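PDB 4HNZ: ATP-dependent protease subunit HslV from Trypanosoma brucei brucei, which forms the double-ring protease core of the mitochondrial HslVU complex, hydrolysing proteins that HslU has unfolded and thereby regulating levels of the DNA helicase PIF2. Local coordinates for residues A[7-12]-A[98-103]; A[59-63]-A[77-81]. All blocks are in the same frame, centred on the assembly; numbering follows the deposited sequence.

Contact 1: residues A[7-12]-A[98-103]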
loop_
_atom_site.group_PDB
_atom_site.type_symbol
_atom_site.label_atom_id
_atom_site.label_comp_id
_atom_site.label_asym_id
_atom_site.label_seq_id
_atom_site.Cartn_x
_atom_site.Cartn_y
_atom_site.Cartn_z
ATOM N N ARG A 7 39.479 -15.158 -12.225
ATOM C CA ARG A 7 40.335 -16.192 -12.699
ATOM C C ARG A 7 41.077 -15.614 -13.895
ATOM O O ARG A 7 40.457 -15.194 -14.857
ATOM C CB ARG A 7 39.509 -17.432 -13.122
ATOM C CG ARG A 7 40.325 -18.566 -13.730
ATOM C CD ARG A 7 39.476 -19.827 -14.034
ATOM N NE ARG A 7 39.161 -20.560 -12.805
ATOM C CZ ARG A 7 38.013 -20.474 -12.125
ATOM N NH1 ARG A 7 37.015 -19.708 -12.566
ATOM N NH2 ARG A 7 37.850 -21.149 -10.969
ATOM N N LYS A 8 42.393 -15.629 -13.834
ATOM C CA LYS A 8 43.213 -15.306 -14.985
ATOM C C LYS A 8 44.478 -16.185 -15.008
ATOM O O LYS A 8 45.230 -16.230 -14.033
ATOM C CB LYS A 8 43.622 -13.832 -14.996
ATOM C CG LYS A 8 44.461 -13.421 -16.211
ATOM C CD LYS A 8 44.832 -11.952 -16.135
ATOM C CE LYS A 8 45.477 -11.411 -17.401
ATOM N NZ LYS A 8 45.413 -9.898 -17.451
ATOM N N GLY A 9 44.720 -16.839 -16.158
ATOM C CA GLY A 9 45.780 -17.830 -16.271
ATOM C C GLY A 9 45.470 -18.965 -15.313
ATOM O O GLY A 9 44.320 -19.427 -15.199
ATOM N N ASP A 10 46.484 -19.398 -14.578
ATOM C CA ASP A 10 46.316 -20.538 -13.666
ATOM C C ASP A 10 46.015 -20.127 -12.220
ATOM O O ASP A 10 46.152 -20.964 -11.313
ATOM C CB ASP A 10 47.546 -21.450 -13.725
ATOM C CG ASP A 10 47.678 -22.138 -15.061
ATOM O OD1 ASP A 10 46.632 -22.583 -15.597
ATOM O OD2 ASP A 10 48.811 -22.197 -15.584
ATOM N N THR A 11 45.551 -18.878 -12.022
ATOM C CA THR A 11 45.259 -18.383 -10.703
ATOM C C THR A 11 43.817 -17.962 -10.653
ATOM O O THR A 11 43.303 -17.357 -11.577
ATOM C CB THR A 11 46.152 -17.198 -10.341
ATOM O OG1 THR A 11 47.524 -17.593 -10.423
ATOM C CG2 THR A 11 45.878 -16.743 -8.933
ATOM N N VAL A 12 43.148 -18.316 -9.563
ATOM C CA VAL A 12 41.851 -17.729 -9.258
ATOM C C VAL A 12 41.926 -17.112 -7.852
ATOM O O VAL A 12 42.484 -17.715 -6.924
ATOM C CB VAL A 12 40.682 -18.750 -9.398
ATOM C CG1 VAL A 12 40.805 -19.900 -8.406
ATOM C CG2 VAL A 12 39.359 -18.069 -9.230
ATOM N N CYS A 98 34.418 -21.363 -5.340
ATOM C CA CYS A 98 35.570 -21.560 -6.196
ATOM C C CYS A 98 36.380 -22.793 -5.948
ATOM O O CYS A 98 36.675 -23.153 -4.819
ATOM C CB CYS A 98 36.586 -20.457 -5.951
ATOM S SG CYS A 98 36.038 -18.915 -6.578
ATOM N N SER A 99 36.743 -23.422 -7.055
ATOM C CA SER A 99 37.849 -24.335 -7.089
ATOM C C SER A 99 38.830 -23.761 -8.098
ATOM O O SER A 99 38.583 -22.726 -8.725
ATOM C CB SER A 99 37.403 -25.723 -7.507
ATOM O OG SER A 99 36.988 -25.701 -8.841
ATOM N N ALA A 100 39.947 -24.464 -8.270
ATOM C CA ALA A 100 40.937 -24.075 -9.267
ATOM C C ALA A 100 40.300 -24.150 -10.649
ATOM O O ALA A 100 40.481 -23.238 -11.453
ATOM C CB ALA A 100 42.168 -24.951 -9.180
ATOM N N GLU A 101 39.484 -25.172 -10.879
ATOM C CA GLU A 101 38.824 -25.360 -12.175
ATOM C C GLU A 101 37.593 -24.473 -12.395
ATOM O O GLU A 101 37.451 -23.892 -13.464
ATOM C CB GLU A 101 38.404 -26.835 -12.370
ATOM C CG GLU A 101 39.533 -27.772 -12.781
ATOM C CD GLU A 101 40.696 -27.738 -11.810
ATOM O OE1 GLU A 101 40.427 -27.783 -10.579
ATOM O OE2 GLU A 101 41.868 -27.603 -12.277
ATOM N N GLU A 102 36.712 -24.389 -11.398
ATOM C CA GLU A 102 35.352 -23.902 -11.581
ATOM C C GLU A 102 35.020 -22.812 -10.582
ATOM O O GLU A 102 35.420 -22.853 -9.424
ATOM C CB GLU A 102 34.313 -25.052 -11.413
ATOM C CG GLU A 102 34.462 -26.278 -12.331
ATOM C CD GLU A 102 33.732 -27.543 -11.814
ATOM O OE1 GLU A 102 34.315 -28.336 -11.024
ATOM O OE2 GLU A 102 32.567 -27.790 -12.222
ATOM N N THR A 103 34.229 -21.845 -11.035
ATOM C CA THR A 103 33.575 -20.890 -10.169
ATOM C C THR A 103 32.073 -20.846 -10.457
ATOM O O THR A 103 31.648 -20.683 -11.607
ATOM C CB THR A 103 34.142 -19.455 -10.391
ATOM O OG1 THR A 103 35.574 -19.462 -10.279
ATOM C CG2 THR A 103 33.599 -18.523 -9.388
#
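Arg7 reaches from one hairpin into the turn of another, where its guanidinium meets the hydroxyl of Thr103 and the carbonyls of Ser99 and Ala100. The polar contacts dominate. NH1 and NH2 of Arg7 both donate to OG1 of Thr103, an end-on grip of two nitrogens on one oxygen, with NH1 2.7 Å and NH2 2.9 Å from it. Around the same group, NE of Arg7 bonds to O of Ala100 at 3.3 Å, and NH2 adds a weak bond to O of Ser99, which lies in the guanidinium plane. O of Glu101 sits over one face, offset toward the rim. Several partners on different edges should fix the rotation of the group. CG of Arg7 stands anti to the backbone N (chi1 176°), and a bend at chi3 turns the head into the loop. The loop is braced internally: Glu102 N donates to Ser99 OG, an ST motif.

Apolar packing is lighter. CG2 of Val12 lies on the opposite guanidinium face, also near the rim, and approaches SG of Cys98 at 4.3 Å.

Through Arg7 and Val12, the contact joins the strand ends flanking the type II' turn to the loop between strands 93-98 and 103-107, with Leu71 of helix 71-84 against Ser99 and Glu102.

Contact 2: residues A[59-63]-A[77-81]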
loop_
_atom_site.group_PDB
_atom_site.type_symbol
_atom_site.label_atom_id
_atom_site.label_comp_id
_atom_site.label_asym_id
_atom_site.label_seq_id
_atom_site.Cartn_x
_atom_site.Cartn_y
_atom_site.Cartn_z
ATOM N N LYS A 59 24.733 -27.194 3.770
ATOM C CA LYS A 59 24.010 -27.965 2.755
ATOM C C LYS A 59 24.856 -28.152 1.484
ATOM O O LYS A 59 24.835 -29.230 0.905
ATOM C CB LYS A 59 22.679 -27.341 2.394
ATOM C CG LYS A 59 21.741 -27.140 3.576
ATOM C CD LYS A 59 21.197 -28.422 4.201
ATOM C CE LYS A 59 20.411 -28.057 5.468
ATOM N NZ LYS A 59 19.804 -29.237 6.130
ATOM N N LEU A 60 25.629 -27.123 1.103
ATOM C CA LEU A 60 26.541 -27.246 -0.026
ATOM C C LEU A 60 27.610 -28.336 0.209
ATOM O O LEU A 60 27.924 -29.104 -0.680
ATOM C CB LEU A 60 27.198 -25.915 -0.363
ATOM C CG LEU A 60 28.123 -25.986 -1.568
ATOM C CD1 LEU A 60 27.403 -26.455 -2.813
ATOM C CD2 LEU A 60 28.753 -24.635 -1.819
ATOM N N GLU A 61 28.120 -28.430 1.427
ATOM C CA GLU A 61 29.059 -29.505 1.793
ATOM C C GLU A 61 28.448 -30.872 1.676
ATOM O O GLU A 61 29.118 -31.746 1.191
ATOM C CB GLU A 61 29.624 -29.305 3.188
ATOM C CG GLU A 61 30.693 -28.213 3.233
ATOM C CD GLU A 61 31.036 -27.756 4.649
ATOM O OE1 GLU A 61 30.510 -28.325 5.632
ATOM O OE2 GLU A 61 31.811 -26.791 4.795
ATOM N N ASN A 62 27.199 -31.048 2.108
ATOM C CA ASN A 62 26.478 -32.292 1.871
ATOM C C ASN A 62 26.525 -32.618 0.403
ATOM O O ASN A 62 26.877 -33.728 0.022
ATOM C CB ASN A 62 24.994 -32.260 2.291
ATOM C CG ASN A 62 24.806 -32.310 3.778
ATOM O OD1 ASN A 62 25.760 -32.589 4.529
ATOM N ND2 ASN A 62 23.594 -32.010 4.242
ATOM N N LYS A 63 26.151 -31.668 -0.429
ATOM C CA LYS A 63 26.122 -31.945 -1.847
ATOM C C LYS A 63 27.518 -32.253 -2.378
ATOM O O LYS A 63 27.652 -33.055 -3.292
ATOM C CB LYS A 63 25.453 -30.778 -2.621
ATOM C CG LYS A 63 24.017 -30.468 -2.195
ATOM C CD LYS A 63 23.128 -31.689 -2.273
ATOM C CE LYS A 63 21.744 -31.355 -1.773
ATOM N NZ LYS A 63 20.840 -32.510 -1.948
ATOM N N GLU A 77 22.419 -28.954 -7.376
ATOM C CA GLU A 77 21.592 -29.716 -6.409
ATOM C C GLU A 77 21.289 -28.874 -5.192
ATOM O O GLU A 77 20.187 -28.928 -4.654
ATOM C CB GLU A 77 22.271 -30.986 -5.975
ATOM C CG GLU A 77 22.363 -32.022 -7.084
ATOM C CD GLU A 77 21.005 -32.495 -7.570
ATOM O OE1 GLU A 77 20.041 -32.589 -6.772
ATOM O OE2 GLU A 77 20.900 -32.737 -8.788
ATOM N N LEU A 78 22.267 -28.091 -4.765
ATOM C CA LEU A 78 22.043 -27.169 -3.657
ATOM C C LEU A 78 20.932 -26.163 -3.993
ATOM O O LEU A 78 20.013 -25.982 -3.234
ATOM C CB LEU A 78 23.295 -26.390 -3.315
ATOM C CG LEU A 78 22.949 -25.322 -2.277
ATOM C CD1 LEU A 78 22.829 -25.907 -0.902
ATOM C CD2 LEU A 78 23.977 -24.208 -2.277
ATOM N N ALA A 79 21.033 -25.545 -5.158
ATOM C CA ALA A 79 20.068 -24.558 -5.544
ATOM C C ALA A 79 18.674 -25.152 -5.610
ATOM O O ALA A 79 17.725 -24.521 -5.149
ATOM C CB ALA A 79 20.454 -23.924 -6.864
ATOM N N LYS A 80 18.533 -26.337 -6.178
ATOM C CA LYS A 80 17.231 -27.034 -6.196
ATOM C C LYS A 80 16.657 -27.230 -4.824
ATOM O O LYS A 80 15.468 -27.034 -4.605
ATOM C CB LYS A 80 17.338 -28.399 -6.859
ATOM C CG LYS A 80 17.387 -28.297 -8.349
ATOM C CD LYS A 80 17.973 -29.515 -9.014
ATOM C CE LYS A 80 17.156 -30.770 -8.701
ATOM N NZ LYS A 80 17.970 -31.934 -9.139
ATOM N N GLU A 81 17.490 -27.657 -3.890
ATOM C CA GLU A 81 17.030 -27.920 -2.532
ATOM C C GLU A 81 16.638 -26.611 -1.838
ATOM O O GLU A 81 15.661 -26.521 -1.118
ATOM C CB GLU A 81 18.165 -28.610 -1.742
ATOM C CG GLU A 81 17.749 -29.165 -0.379
ATOM C CD GLU A 81 18.914 -29.723 0.465
ATOM O OE1 GLU A 81 20.107 -29.661 0.056
ATOM O OE2 GLU A 81 18.639 -30.163 1.605
#
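The methyls of Leu78 reach the helix carrying Lys59 and Leu60, and they divide the work. CD1 packs on CB of Lys59 at 3.6 Å and also touches the backbone N of Leu60, while CD2 meets CB of Leu60 at 4.1 Å. With CG anti to the backbone N (chi1 173°), Leu78 sends its methyls to these two residues, and the two leucine side chains cross at about a right angle.

Beside this apolar patch, Lys63 spans the gap between the helices. Its CG lies beside the backbone of Leu78; the bend at chi2 (-55°) then carries CD onto CB of Glu77, 3.9 Å away. Glu81 comes to meet it fully extended, CG anti to the backbone N. Its OE1 lies 3.6 Å from NZ of Lys63, a salt bridge with no hydrogen bond in it, and comes closer to CE of Lys63, at 3.0 Å. OE2 sits 4.0 Å from CD of Lys59.

Glu77 has the same kind of bend at chi2, but its carboxylate leads away from Lys63 and pairs with Lys80 one turn on, OE2 lying 3.1 Å from NZ. Lys80 also bridges to Glu58 of a neighbouring subunit.

The segment axes approach to 9.6 Å at an angle of 133°. Such an obliquely crossed pair, running in broadly opposite senses with its leucines resting on strands 93-98 and 103-107, belongs to one of the two helical layers of the Ntn-hydrolase alpha-beta-beta-alpha sandwich.

How the contacts relate
The two contacts lie 21 Å apart between centres, with nearest atoms about 7 Å from each other, so they do not touch. Along the chain, contact 2 falls wholly between the two halves of contact 1: residues 7-12 come first, then helices 50-66 and 71-84, then residues 98-103. Strands 93-98 and 103-107 connect them, since their loop takes part in contact 1 while their surface carries the helix pair of contact 2. Contact 1 therefore ties one sheet of the sandwich to the other at their turns, and contact 2 holds together the helical layer outside the sheet that contains strands 93-98 and 103-107. Both lie away from the magnesium site and Thr1, the probable nucleophile.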